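Local coordinates for protein UDP-4-amino-4,6-dideoxy-N-acetyl-beta-L-altrosamine transaminase (Helicobacter pylori, PDB 2FN6) that catalyses the pyridoxal-phosphate-dependent transfer of an amino group to a UDP-linked 4-keto sugar in the biosynthesis of pseudaminic acid, which modifies flagellin, at residues S7-D12 against H180-I185; L61-N66 against S198-K203; E76-P81 against K123-V128; K293-K298 against A337-H342. All blocks are in the same frame, centred on the assembly; numbering follows the deposited sequence.

Contact 1 of 4, residues S7-D12 against H180-I185; sequences SEPCLD and HAIKPI
Ser7 lays its CB and OG against the branch point of Ile182, with OG 3.4 Å from Ile182 CB, and in the same place OG donates a hydrogen bond to the backbone O of Ile182 at 2.7 Å. That carbonyl belongs to the peptide leading into Lys183, the residue that carries pyridoxal phosphate on its side chain, so the contact lies on the loop of the cofactor lysine in a fold-type I aminotransferase. The loop runs from strand 174-178 to strand 191-195; the chain that meets it joins strand 4-5 to helix 13-24.

The serine hydroxyl swings opposite its own amide nitrogen (chi1 -176°), which sends it to the Ile182 carbonyl, 15° out of the carbonyl plane. In Ile182, CG1 sits between backbone N and C (chi1 47°), leaving CG2 to lie against the Ser7 backbone, 3.3 Å from Ser7 O. Tyr6, a substrate-binding residue, also packs on the Ile182 side chain.

Next along, Pro9 bears on the turn through its CA, 3.4 Å from Ala181 O, while its ring meets the isoleucine at an oblique angle, with Pro9 CD 4.2 Å from Ile182 CG2. Lys26 of the second subunit packs on Pro9, and Leu28 of that subunit touches Ala181, placing the contact at the dimer interface. A type I turn from His180 to Lys183 lies in this loop, closed by the bond from Lys183 N to His180 O, 2.8 Å long.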
loop_
_atom_site.group_PDB
_atom_site.type_symbol
_atom_site.label_atom_id
_atom_site.label_comp_id
_atom_site.label_asym_id
_atom_site.label_seq_id
_atom_site.Cartn_x
_atom_site.Cartn_y
_atom_site.Cartn_z
ATOM N N SER A 7 5.739 19.428 11.300
ATOM C CA SER A 7 4.317 19.066 11.416
ATOM C C SER A 7 4.122 17.853 12.335
ATOM O O SER A 7 5.064 17.120 12.615
ATOM C CB SER A 7 3.683 18.827 10.026
ATOM O OG SER A 7 2.288 18.559 10.102
ATOM N N GLU A 8 2.889 17.650 12.790
ATOM C CA GLU A 8 2.535 16.581 13.713
ATOM C C GLU A 8 1.125 16.157 13.401
ATOM O O GLU A 8 0.321 16.987 12.986
ATOM C CB GLU A 8 2.456 17.112 15.133
ATOM C CG GLU A 8 3.689 17.051 15.976
ATOM C CD GLU A 8 3.525 17.904 17.237
ATOM O OE1 GLU A 8 2.516 17.752 17.972
ATOM O OE2 GLU A 8 4.407 18.747 17.483
ATOM N N PRO A 9 0.791 14.883 13.668
ATOM C CA PRO A 9 -0.626 14.520 13.713
ATOM C C PRO A 9 -1.362 15.272 14.837
ATOM O O PRO A 9 -0.742 15.662 15.838
ATOM C CB PRO A 9 -0.582 13.030 14.024
ATOM C CG PRO A 9 0.745 12.831 14.727
ATOM C CD PRO A 9 1.659 13.726 13.954
ATOM N N CYS A 10 -2.668 15.487 14.654
ATOM C CA CYS A 10 -3.524 16.138 15.646
ATOM C C CYS A 10 -4.789 15.305 15.855
ATOM O O CYS A 10 -5.839 15.559 15.243
ATOM C CB CYS A 10 -3.873 17.554 15.199
ATOM S SG CYS A 10 -2.414 18.584 14.848
ATOM N N LEU A 11 -4.676 14.294 16.709
ATOM C CA LEU A 11 -5.785 13.400 17.008
ATOM C C LEU A 11 -6.430 13.777 18.331
ATOM O O LEU A 11 -5.747 14.161 19.280
ATOM C CB LEU A 11 -5.309 11.948 17.050
ATOM C CG LEU A 11 -5.396 11.068 15.796
ATOM C CD1 LEU A 11 -5.038 11.798 14.511
ATOM C CD2 LEU A 11 -4.541 9.811 15.966
ATOM N N ASP A 12 -7.754 13.664 18.391
ATOM C CA ASP A 12 -8.480 13.978 19.610
ATOM C C ASP A 12 -9.341 12.790 20.052
ATOM O O ASP A 12 -9.283 11.720 19.442
ATOM C CB ASP A 12 -9.299 15.271 19.435
ATOM C CG ASP A 12 -10.416 15.137 18.396
ATOM O OD1 ASP A 12 -10.778 13.996 18.037
ATOM O OD2 ASP A 12 -10.946 16.183 17.945
ATOM N N HIS A 180 -1.182 11.095 4.862
ATOM C CA HIS A 180 -0.005 10.780 5.654
ATOM C C HIS A 180 -0.053 11.541 7.002
ATOM O O HIS A 180 -0.587 12.650 7.072
ATOM C CB HIS A 180 1.254 11.133 4.844
ATOM C CG HIS A 180 2.531 10.967 5.601
ATOM N ND1 HIS A 180 3.169 9.750 5.733
ATOM C CD2 HIS A 180 3.286 11.864 6.276
ATOM C CE1 HIS A 180 4.258 9.907 6.461
ATOM N NE2 HIS A 180 4.350 11.179 6.805
ATOM N N ALA A 181 0.503 10.923 8.051
ATOM C CA ALA A 181 0.530 11.437 9.436
ATOM C C ALA A 181 0.622 12.940 9.637
ATOM O O ALA A 181 -0.043 13.487 10.513
ATOM C CB ALA A 181 1.652 10.761 10.221
ATOM N N ILE A 182 1.455 13.612 8.853
ATOM C CA ILE A 182 1.662 15.044 9.070
ATOM C C ILE A 182 0.909 15.976 8.084
ATOM O O ILE A 182 1.129 17.195 8.079
ATOM C CB ILE A 182 3.178 15.390 9.177
ATOM C CG1 ILE A 182 3.985 14.743 8.066
ATOM C CG2 ILE A 182 3.737 14.913 10.504
ATOM C CD1 ILE A 182 4.299 15.643 6.918
ATOM N N LYS A 183 0.024 15.388 7.270
ATOM C CA LYS A 183 -0.741 16.119 6.261
ATOM C C LYS A 183 -1.960 16.855 6.889
ATOM O O LYS A 183 -2.216 16.708 8.099
ATOM C CB LYS A 183 -1.189 15.165 5.153
ATOM C CG LYS A 183 -0.099 14.586 4.291
ATOM C CD LYS A 183 0.646 15.602 3.428
ATOM C CE LYS A 183 1.890 14.928 2.836
ATOM N NZ LYS A 183 2.815 15.847 2.132
ATOM N N PRO A 184 -2.690 17.681 6.090
ATOM C CA PRO A 184 -3.825 18.432 6.657
ATOM C C PRO A 184 -4.830 17.634 7.498
ATOM O O PRO A 184 -5.205 18.111 8.559
ATOM C CB PRO A 184 -4.449 19.096 5.432
ATOM C CG PRO A 184 -3.260 19.374 4.599
ATOM C CD PRO A 184 -2.484 18.060 4.682
ATOM N N ILE A 185 -5.258 16.458 7.036
ATOM C CA ILE A 185 -5.917 15.467 7.900
ATOM C C ILE A 185 -5.152 14.152 7.732
ATOM O O ILE A 185 -4.440 13.993 6.741
ATOM C CB ILE A 185 -7.410 15.277 7.569
ATOM C CG1 ILE A 185 -7.609 14.838 6.126
ATOM C CG2 ILE A 185 -8.189 16.547 7.850
ATOM C CD1 ILE A 185 -8.853 14.005 5.947
#

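Contact 2 of 4, residues L61-N66 against S198-K203; sequences LTLYRN and SELHEK
Lys203 reaches across to the last residue of helix 56-66 and gives its NZ to the backbone O of Asn66, a hydrogen bond of 3.0 Å. The ammonium stands 34° out of the carbonyl plane and meets the oxygen from well off to the side. To get there the lysine runs fully stretched, its CG trans to the amide N (chi1 -160°), and its methylenes cross the Asn66 side chain at a slant, with Lys203 CD 4.1 Å from Asn66 CB.

Leu200, one turn earlier, packs on the same carbonyl: its CD1 is 3.4 Å from Asn66 O. The other methyl, Leu200 CD2, meets Leu63 CD1 at 4.0 Å, the two leucine side chains lying about at right angles.

These helices belong to the large domain of the fold-type I aminotransferase, where each follows one of two neighbouring antiparallel strands, 49-53 and 191-195, of the seven-stranded sheet. As short segments their axes come within 10.4 Å and run at 120° to each other.

Further out, Phe207, a turn beyond Lys203, packs on Asn66, Thr62 and Arg65. Asp197 OD1 takes the N-H of Leu200 and so holds the start of helix 198-207. The guanidinium of Arg65 turns away from the lysine to form a salt bridge with Glu93 of the second subunit.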
loop_
_atom_site.group_PDB
_atom_site.type_symbol
_atom_site.label_atom_id
_atom_site.label_comp_id
_atom_site.label_asym_id
_atom_site.label_seq_id
_atom_site.Cartn_x
_atom_site.Cartn_y
_atom_site.Cartn_z
ATOM N N LEU A 61 0.275 6.381 -8.623
ATOM C CA LEU A 61 0.599 5.341 -9.578
ATOM C C LEU A 61 -0.654 4.855 -10.285
ATOM O O LEU A 61 -0.642 4.615 -11.496
ATOM C CB LEU A 61 1.289 4.172 -8.891
ATOM C CG LEU A 61 1.695 2.992 -9.764
ATOM C CD1 LEU A 61 2.894 3.330 -10.647
ATOM C CD2 LEU A 61 1.986 1.771 -8.921
ATOM N N THR A 62 -1.741 4.700 -9.538
ATOM C CA THR A 62 -2.919 4.116 -10.139
ATOM C C THR A 62 -3.472 5.105 -11.174
ATOM O O THR A 62 -3.840 4.708 -12.269
ATOM C CB THR A 62 -3.967 3.699 -9.100
ATOM O OG1 THR A 62 -4.464 4.866 -8.453
ATOM C CG2 THR A 62 -3.346 2.774 -8.053
ATOM N N LEU A 63 -3.471 6.386 -10.826
ATOM C CA LEU A 63 -3.790 7.460 -11.753
ATOM C C LEU A 63 -2.884 7.504 -12.995
ATOM O O LEU A 63 -3.376 7.566 -14.131
ATOM C CB LEU A 63 -3.745 8.812 -11.037
ATOM C CG LEU A 63 -4.077 10.017 -11.913
ATOM C CD1 LEU A 63 -5.405 9.794 -12.677
ATOM C CD2 LEU A 63 -4.106 11.275 -11.074
ATOM N N TYR A 64 -1.570 7.492 -12.786
ATOM C CA TYR A 64 -0.632 7.550 -13.909
ATOM C C TYR A 64 -0.830 6.384 -14.855
ATOM O O TYR A 64 -0.683 6.549 -16.067
ATOM C CB TYR A 64 0.828 7.577 -13.445
ATOM C CG TYR A 64 1.293 8.872 -12.828
ATOM C CD1 TYR A 64 2.469 8.910 -12.087
ATOM C CD2 TYR A 64 0.568 10.058 -12.981
ATOM C CE1 TYR A 64 2.922 10.084 -11.511
ATOM C CE2 TYR A 64 1.013 11.247 -12.404
ATOM C CZ TYR A 64 2.192 11.250 -11.663
ATOM O OH TYR A 64 2.661 12.413 -11.085
ATOM N N ARG A 65 -1.161 5.217 -14.305
ATOM C CA ARG A 65 -1.293 3.997 -15.102
ATOM C C ARG A 65 -2.607 3.934 -15.852
ATOM O O ARG A 65 -2.719 3.200 -16.824
ATOM C CB ARG A 65 -1.139 2.738 -14.235
ATOM C CG ARG A 65 0.277 2.489 -13.753
ATOM C CD ARG A 65 1.194 1.929 -14.859
ATOM N NE ARG A 65 0.787 0.582 -15.246
ATOM C CZ ARG A 65 1.094 -0.525 -14.573
ATOM N NH1 ARG A 65 1.825 -0.457 -13.471
ATOM N NH2 ARG A 65 0.669 -1.705 -15.000
ATOM N N ASN A 66 -3.593 4.710 -15.413
ATOM C CA ASN A 66 -4.950 4.519 -15.896
ATOM C C ASN A 66 -5.657 5.716 -16.537
ATOM O O ASN A 66 -6.748 5.545 -17.079
ATOM C CB ASN A 66 -5.828 3.930 -14.785
ATOM C CG ASN A 66 -5.417 2.520 -14.406
ATOM O OD1 ASN A 66 -4.430 2.316 -13.688
ATOM N ND2 ASN A 66 -6.176 1.539 -14.874
ATOM N N SER A 198 -16.431 9.197 -14.582
ATOM C CA SER A 198 -16.879 7.912 -14.050
ATOM C C SER A 198 -16.080 6.715 -14.553
ATOM O O SER A 198 -15.941 5.717 -13.845
ATOM C CB SER A 198 -18.361 7.700 -14.344
ATOM O OG SER A 198 -18.782 6.420 -13.896
ATOM N N GLU A 199 -15.562 6.813 -15.770
ATOM C CA GLU A 199 -14.813 5.709 -16.364
ATOM C C GLU A 199 -13.448 5.550 -15.699
ATOM O O GLU A 199 -13.007 4.430 -15.418
ATOM C CB GLU A 199 -14.682 5.899 -17.884
ATOM C CG GLU A 199 -15.745 5.146 -18.707
ATOM C CD GLU A 199 -15.506 3.625 -18.753
ATOM O OE1 GLU A 199 -16.500 2.856 -18.707
ATOM O OE2 GLU A 199 -14.327 3.200 -18.835
ATOM N N LEU A 200 -12.800 6.686 -15.446
ATOM C CA LEU A 200 -11.541 6.727 -14.707
ATOM C C LEU A 200 -11.698 6.058 -13.325
ATOM O O LEU A 200 -10.980 5.105 -13.002
ATOM C CB LEU A 200 -11.021 8.167 -14.585
ATOM C CG LEU A 200 -9.549 8.311 -14.151
ATOM C CD1 LEU A 200 -8.649 7.256 -14.805
ATOM C CD2 LEU A 200 -9.001 9.705 -14.423
ATOM N N HIS A 201 -12.664 6.541 -12.548
ATOM C CA HIS A 201 -12.965 5.986 -11.239
ATOM C C HIS A 201 -12.996 4.459 -11.247
ATOM O O HIS A 201 -12.199 3.823 -10.547
ATOM C CB HIS A 201 -14.269 6.566 -10.725
ATOM C CG HIS A 201 -14.713 6.008 -9.409
ATOM N ND1 HIS A 201 -14.285 6.517 -8.202
ATOM C CD2 HIS A 201 -15.576 5.009 -9.113
ATOM C CE1 HIS A 201 -14.856 5.845 -7.218
ATOM N NE2 HIS A 201 -15.648 4.927 -7.745
ATOM N N GLU A 202 -13.866 3.877 -12.075
ATOM C CA GLU A 202 -14.094 2.425 -12.105
ATOM C C GLU A 202 -12.877 1.627 -12.559
ATOM O O GLU A 202 -12.716 0.457 -12.205
ATOM C CB GLU A 202 -15.283 2.076 -13.015
ATOM C CG GLU A 202 -16.646 2.635 -12.592
ATOM C CD GLU A 202 -17.219 1.961 -11.349
ATOM O OE1 GLU A 202 -16.819 0.808 -11.031
ATOM O OE2 GLU A 202 -18.076 2.593 -10.688
ATOM N N LYS A 203 -12.033 2.259 -13.358
ATOM C CA LYS A 203 -10.861 1.595 -13.905
ATOM C C LYS A 203 -9.781 1.542 -12.834
ATOM O O LYS A 203 -9.072 0.528 -12.685
ATOM C CB LYS A 203 -10.369 2.348 -15.141
ATOM C CG LYS A 203 -9.491 1.560 -16.083
ATOM C CD LYS A 203 -8.921 2.496 -17.145
ATOM C CE LYS A 203 -7.774 1.854 -17.904
ATOM N NZ LYS A 203 -6.850 2.874 -18.490
#

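Contact 3 of 4, residues E76-P81 against K123-V128; sequences EIITTP and KAIVSV
Ile78 and Ile125 lie side by side and point the same way, their end methyls touching at 3.6 Å from Ile78 CD1 to Ile125 CD1. On the reverse face of the sheet Ile77 slants across Val126, with Ile77 CG2 only 3.5 Å from Val126 CG2, while its other branch, CG1, rests 3.9 Å from Ala124 CB. Thr79 runs alongside Val126 on this face too. Its OG1 stands opposite the backbone nitrogen (chi1 -170°), which directs the hydroxyl into a 2.7 Å hydrogen bond with Val126 O.

The two strands are parallel neighbours in the seven-stranded sheet of the aminotransferase large domain. Strand 76-79 sits between 122-128 and 97-100, and helix 86-93 of its crossover to 97-100 packs over Ile77, Thr79 and Val126. Main-chain bonds join the pair: Ile78 N to Ala124 O, 2.9 Å, and Val126 N to Ile78 O, 2.7 Å.

Past the strand end, Thr80 CG2 meets Val128 CG2 at 3.5 Å, the two side chains at about a right angle. The Thr80 hydroxyl goes instead to the N-H of Ile82, in the following loop.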
loop_
_atom_site.group_PDB
_atom_site.type_symbol
_atom_site.label_atom_id
_atom_site.label_comp_id
_atom_site.label_asym_id
_atom_site.label_seq_id
_atom_site.Cartn_x
_atom_site.Cartn_y
_atom_site.Cartn_z
ATOM N N GLU A 76 6.069 11.606 -22.738
ATOM C CA GLU A 76 6.606 12.666 -21.918
ATOM C C GLU A 76 5.475 13.358 -21.185
ATOM O O GLU A 76 4.402 13.609 -21.754
ATOM C CB GLU A 76 7.406 13.663 -22.756
ATOM C CG GLU A 76 8.762 13.131 -23.227
ATOM C CD GLU A 76 9.493 14.049 -24.231
ATOM O OE1 GLU A 76 10.314 13.511 -25.019
ATOM O OE2 GLU A 76 9.264 15.284 -24.238
ATOM N N ILE A 77 5.715 13.638 -19.907
ATOM C CA ILE A 77 4.778 14.391 -19.098
ATOM C C ILE A 77 5.537 15.530 -18.448
ATOM O O ILE A 77 6.626 15.338 -17.919
ATOM C CB ILE A 77 4.086 13.495 -18.038
ATOM C CG1 ILE A 77 3.020 12.625 -18.710
ATOM C CG2 ILE A 77 3.481 14.340 -16.917
ATOM C CD1 ILE A 77 2.413 11.573 -17.819
ATOM N N ILE A 78 4.967 16.726 -18.515
ATOM C CA ILE A 78 5.580 17.898 -17.903
ATOM C C ILE A 78 5.114 17.986 -16.463
ATOM O O ILE A 78 3.925 17.816 -16.167
ATOM C CB ILE A 78 5.225 19.212 -18.646
ATOM C CG1 ILE A 78 5.657 19.125 -20.121
ATOM C CG2 ILE A 78 5.878 20.404 -17.949
ATOM C CD1 ILE A 78 4.990 20.136 -21.075
ATOM N N THR A 79 6.065 18.247 -15.574
ATOM C CA THR A 79 5.772 18.402 -14.166
ATOM C C THR A 79 6.808 19.319 -13.533
ATOM O O THR A 79 7.724 19.787 -14.210
ATOM C CB THR A 79 5.667 17.022 -13.434
ATOM O OG1 THR A 79 5.153 17.217 -12.111
ATOM C CG2 THR A 79 7.014 16.306 -13.370
ATOM N N THR A 80 6.648 19.589 -12.245
ATOM C CA THR A 80 7.545 20.475 -11.531
ATOM C C THR A 80 8.672 19.657 -10.935
ATOM O O THR A 80 8.475 18.482 -10.642
ATOM C CB THR A 80 6.793 21.223 -10.420
ATOM O OG1 THR A 80 7.716 22.017 -9.673
ATOM C CG2 THR A 80 6.099 20.253 -9.475
ATOM N N PRO A 81 9.866 20.252 -10.783
ATOM C CA PRO A 81 10.949 19.582 -10.076
ATOM C C PRO A 81 10.942 19.889 -8.573
ATOM O O PRO A 81 11.723 19.288 -7.818
ATOM C CB PRO A 81 12.190 20.201 -10.716
ATOM C CG PRO A 81 11.786 21.617 -10.975
ATOM C CD PRO A 81 10.295 21.569 -11.305
ATOM N N LYS A 123 2.042 14.263 -23.182
ATOM C CA LYS A 123 0.788 13.565 -22.894
ATOM C C LYS A 123 -0.014 14.291 -21.821
ATOM O O LYS A 123 -1.252 14.266 -21.839
ATOM C CB LYS A 123 1.075 12.144 -22.410
ATOM C CG LYS A 123 0.154 11.040 -22.963
ATOM C CD LYS A 123 -1.336 11.312 -22.810
ATOM C CE LYS A 123 -2.158 10.045 -23.037
ATOM N NZ LYS A 123 -1.907 9.283 -24.311
ATOM N N ALA A 124 0.696 14.922 -20.880
ATOM C CA ALA A 124 0.061 15.577 -19.728
ATOM C C ALA A 124 0.926 16.608 -19.018
ATOM O O ALA A 124 2.154 16.628 -19.160
ATOM C CB ALA A 124 -0.400 14.538 -18.724
ATOM N N ILE A 125 0.254 17.471 -18.258
ATOM C CA ILE A 125 0.898 18.311 -17.260
ATOM C C ILE A 125 0.473 17.807 -15.882
ATOM O O ILE A 125 -0.729 17.652 -15.602
ATOM C CB ILE A 125 0.489 19.790 -17.376
ATOM C CG1 ILE A 125 0.491 20.267 -18.843
ATOM C CG2 ILE A 125 1.353 20.657 -16.458
ATOM C CD1 ILE A 125 1.853 20.527 -19.448
ATOM N N VAL A 126 1.471 17.543 -15.037
ATOM C CA VAL A 126 1.253 17.201 -13.640
ATOM C C VAL A 126 1.682 18.369 -12.767
ATOM O O VAL A 126 2.871 18.629 -12.634
ATOM C CB VAL A 126 2.041 15.943 -13.227
ATOM C CG1 VAL A 126 1.944 15.729 -11.715
ATOM C CG2 VAL A 126 1.534 14.702 -13.981
ATOM N N SER A 127 0.718 19.080 -12.186
ATOM C CA SER A 127 1.033 20.171 -11.271
ATOM C C SER A 127 1.005 19.727 -9.797
ATOM O O SER A 127 0.397 18.694 -9.459
ATOM C CB SER A 127 0.088 21.354 -11.480
ATOM O OG SER A 127 -1.176 21.133 -10.869
ATOM N N VAL A 128 1.649 20.533 -8.940
ATOM C CA VAL A 128 1.676 20.321 -7.494
ATOM C C VAL A 128 1.253 21.608 -6.795
ATOM O O VAL A 128 1.838 22.678 -7.020
ATOM C CB VAL A 128 3.109 19.915 -7.003
ATOM C CG1 VAL A 128 3.178 19.835 -5.465
ATOM C CG2 VAL A 128 3.556 18.595 -7.639
#

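Contact 4 of 4, residues K293-K298 against A337-H342; sequences KFFTCK and AEDFYH
His342 CB sits over one face of the Phe295 ring, 3.6 Å above its plane and offset toward the rim, a CH-pi contact with CB 3.8 Å from the ring centroid. The two rings themselves meet obliquely, their planes 54° apart. Phe295 CZ also comes within 3.7 Å of Asp339 O, one turn back along the helix. On the imidazole, one face lies against the backbone O of Glu338.

Phe295 gets there with CG opposite its own carbonyl carbon (chi1 -73°), swung toward helix 335-343. Met290 of strand 286-290 packs on the same phenylalanine. Asp339 turns its carboxylate to a salt bridge with Lys335.

Lys298, the first residue of helix 298-307, bends its chain round His342 O, with CG 3.4 Å from it. Its NZ donates a hydrogen bond to His342 O at 2.8 Å and another to Glu344 O; Tyr341 O is 3.0 Å from the same NZ. The ammonium stands 73° out of the His342 carbonyl plane, well off any lone pair.

The Tyr341 side chain touches Val314, a substrate-binding residue, and Glu219 of the second subunit. The lysine thus binds carbonyls where helix 335-343 runs into strand 344-347, joining the loop and start of helix 298-307 to the end of helix 335-343 in the C-terminal part of the fold-type I aminotransferase.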
loop_
_atom_site.group_PDB
_atom_site.type_symbol
_atom_site.label_atom_id
_atom_site.label_comp_id
_atom_site.label_asym_id
_atom_site.label_seq_id
_atom_site.Cartn_x
_atom_site.Cartn_y
_atom_site.Cartn_z
ATOM N N LYS A 293 22.070 36.560 0.232
ATOM C CA LYS A 293 23.219 36.673 1.133
ATOM C C LYS A 293 23.395 35.482 2.082
ATOM O O LYS A 293 24.520 35.191 2.507
ATOM C CB LYS A 293 23.162 37.988 1.924
ATOM C CG LYS A 293 21.805 38.267 2.565
ATOM C CD LYS A 293 21.548 39.751 2.784
ATOM C CE LYS A 293 22.078 40.216 4.129
ATOM N NZ LYS A 293 21.125 41.166 4.757
ATOM N N PHE A 294 22.296 34.797 2.401
ATOM C CA PHE A 294 22.332 33.674 3.345
ATOM C C PHE A 294 22.540 32.307 2.690
ATOM O O PHE A 294 22.768 31.334 3.390
ATOM C CB PHE A 294 21.074 33.641 4.228
ATOM C CG PHE A 294 20.941 34.825 5.146
ATOM C CD1 PHE A 294 21.788 34.976 6.237
ATOM C CD2 PHE A 294 19.960 35.794 4.913
ATOM C CE1 PHE A 294 21.670 36.073 7.088
ATOM C CE2 PHE A 294 19.824 36.897 5.753
ATOM C CZ PHE A 294 20.686 37.038 6.848
ATOM N N PHE A 295 22.481 32.226 1.363
ATOM C CA PHE A 295 22.574 30.923 0.679
ATOM C C PHE A 295 23.755 30.029 1.138
ATOM O O PHE A 295 23.583 28.825 1.348
ATOM C CB PHE A 295 22.578 31.099 -0.848
ATOM C CG PHE A 295 21.233 31.494 -1.441
ATOM C CD1 PHE A 295 21.044 31.462 -2.827
ATOM C CD2 PHE A 295 20.165 31.893 -0.634
ATOM C CE1 PHE A 295 19.813 31.823 -3.404
ATOM C CE2 PHE A 295 18.928 32.260 -1.198
ATOM C CZ PHE A 295 18.752 32.220 -2.586
ATOM N N THR A 296 24.937 30.617 1.314
ATOM C CA THR A 296 26.123 29.847 1.723
ATOM C C THR A 296 26.152 29.590 3.238
ATOM O O THR A 296 27.097 29.008 3.763
ATOM C CB THR A 296 27.456 30.534 1.285
ATOM O OG1 THR A 296 27.632 31.757 2.010
ATOM C CG2 THR A 296 27.476 30.815 -0.222
ATOM N N CYS A 297 25.116 30.031 3.934
ATOM C CA CYS A 297 24.955 29.732 5.353
ATOM C C CYS A 297 23.904 28.664 5.659
ATOM O O CYS A 297 23.778 28.280 6.817
ATOM C CB CYS A 297 24.568 30.996 6.121
ATOM S SG CYS A 297 25.929 32.056 6.494
ATOM N N LYS A 298 23.150 28.210 4.646
ATOM C CA LYS A 298 21.977 27.323 4.853
ATOM C C LYS A 298 22.169 26.342 5.995
ATOM O O LYS A 298 21.560 26.497 7.062
ATOM C CB LYS A 298 21.620 26.541 3.586
ATOM C CG LYS A 298 20.256 26.848 2.954
ATOM C CD LYS A 298 19.087 26.808 3.949
ATOM C CE LYS A 298 17.845 26.084 3.400
ATOM N NZ LYS A 298 17.571 26.261 1.941
ATOM N N ALA A 337 14.362 26.851 -9.942
ATOM C CA ALA A 337 14.373 25.727 -8.994
ATOM C C ALA A 337 15.482 25.847 -7.951
ATOM O O ALA A 337 15.217 25.750 -6.742
ATOM C CB ALA A 337 14.477 24.385 -9.736
ATOM N N GLU A 338 16.708 26.071 -8.429
ATOM C CA GLU A 338 17.893 26.161 -7.577
ATOM C C GLU A 338 17.765 27.286 -6.561
ATOM O O GLU A 338 18.024 27.091 -5.371
ATOM C CB GLU A 338 19.159 26.364 -8.421
ATOM C CG GLU A 338 19.427 25.276 -9.462
ATOM C CD GLU A 338 19.844 23.935 -8.845
ATOM O OE1 GLU A 338 20.571 23.929 -7.825
ATOM O OE2 GLU A 338 19.452 22.878 -9.392
ATOM N N ASP A 339 17.357 28.461 -7.027
ATOM C CA ASP A 339 17.212 29.606 -6.139
ATOM C C ASP A 339 16.213 29.311 -5.030
ATOM O O ASP A 339 16.472 29.610 -3.867
ATOM C CB ASP A 339 16.806 30.875 -6.910
ATOM C CG ASP A 339 17.964 31.482 -7.711
ATOM O OD1 ASP A 339 19.144 31.216 -7.375
ATOM O OD2 ASP A 339 17.688 32.232 -8.684
ATOM N N PHE A 340 15.081 28.706 -5.386
ATOM C CA PHE A 340 14.035 28.412 -4.417
ATOM C C PHE A 340 14.521 27.400 -3.373
ATOM O O PHE A 340 14.370 27.612 -2.161
ATOM C CB PHE A 340 12.786 27.895 -5.133
ATOM C CG PHE A 340 11.621 27.676 -4.225
ATOM C CD1 PHE A 340 10.723 28.705 -3.976
ATOM C CD2 PHE A 340 11.429 26.440 -3.607
ATOM C CE1 PHE A 340 9.645 28.510 -3.130
ATOM C CE2 PHE A 340 10.356 26.228 -2.752
ATOM C CZ PHE A 340 9.458 27.269 -2.506
ATOM N N TYR A 341 15.122 26.312 -3.853
ATOM C CA TYR A 341 15.727 25.313 -2.979
ATOM C C TYR A 341 16.720 25.941 -2.012
ATOM O O TYR A 341 16.687 25.630 -0.815
ATOM C CB TYR A 341 16.375 24.180 -3.788
ATOM C CG TYR A 341 17.111 23.129 -2.966
ATOM C CD1 TYR A 341 16.495 22.496 -1.872
ATOM C CD2 TYR A 341 18.415 22.748 -3.292
ATOM C CE1 TYR A 341 17.166 21.525 -1.121
ATOM C CE2 TYR A 341 19.091 21.778 -2.544
ATOM C CZ TYR A 341 18.461 21.174 -1.464
ATOM O OH TYR A 341 19.123 20.211 -0.733
ATOM N N HIS A 342 17.579 26.838 -2.505
ATOM C CA HIS A 342 18.618 27.398 -1.636
ATOM C C HIS A 342 17.985 28.330 -0.625
ATOM O O HIS A 342 18.488 28.458 0.491
ATOM C CB HIS A 342 19.757 28.086 -2.413
ATOM C CG HIS A 342 20.531 27.166 -3.311
ATOM N ND1 HIS A 342 20.906 27.517 -4.589
ATOM C CD2 HIS A 342 20.986 25.903 -3.123
ATOM C CE1 HIS A 342 21.571 26.518 -5.147
ATOM N NE2 HIS A 342 21.628 25.524 -4.280
#

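How the contacts relate
Contact 3 is a buried strand pair without a second-subunit neighbour, whereas contact 4 lies at the surface. Contacts 1 and 2 are largely buried and both reach the dimer partner, which contact 4 also touches. Contact 2 meets contact 3 directly, Tyr64 OH packing 3.5 Å from Val126 CG1, helix 56-66 and strand 76-79 being consecutive in the chain. Contact 4 touches contact 3 where Ala337 packs on Pro81, just beyond the strand. Chemistry follows place: regular main-chain bonding and aliphatic faces in contact 3, lysines reaching carbonyls at helix ends in contacts 2 and 4, and a single serine hydroxyl holding an irregular loop in contact 1, which stands apart from the others and carries the cofactor lysine.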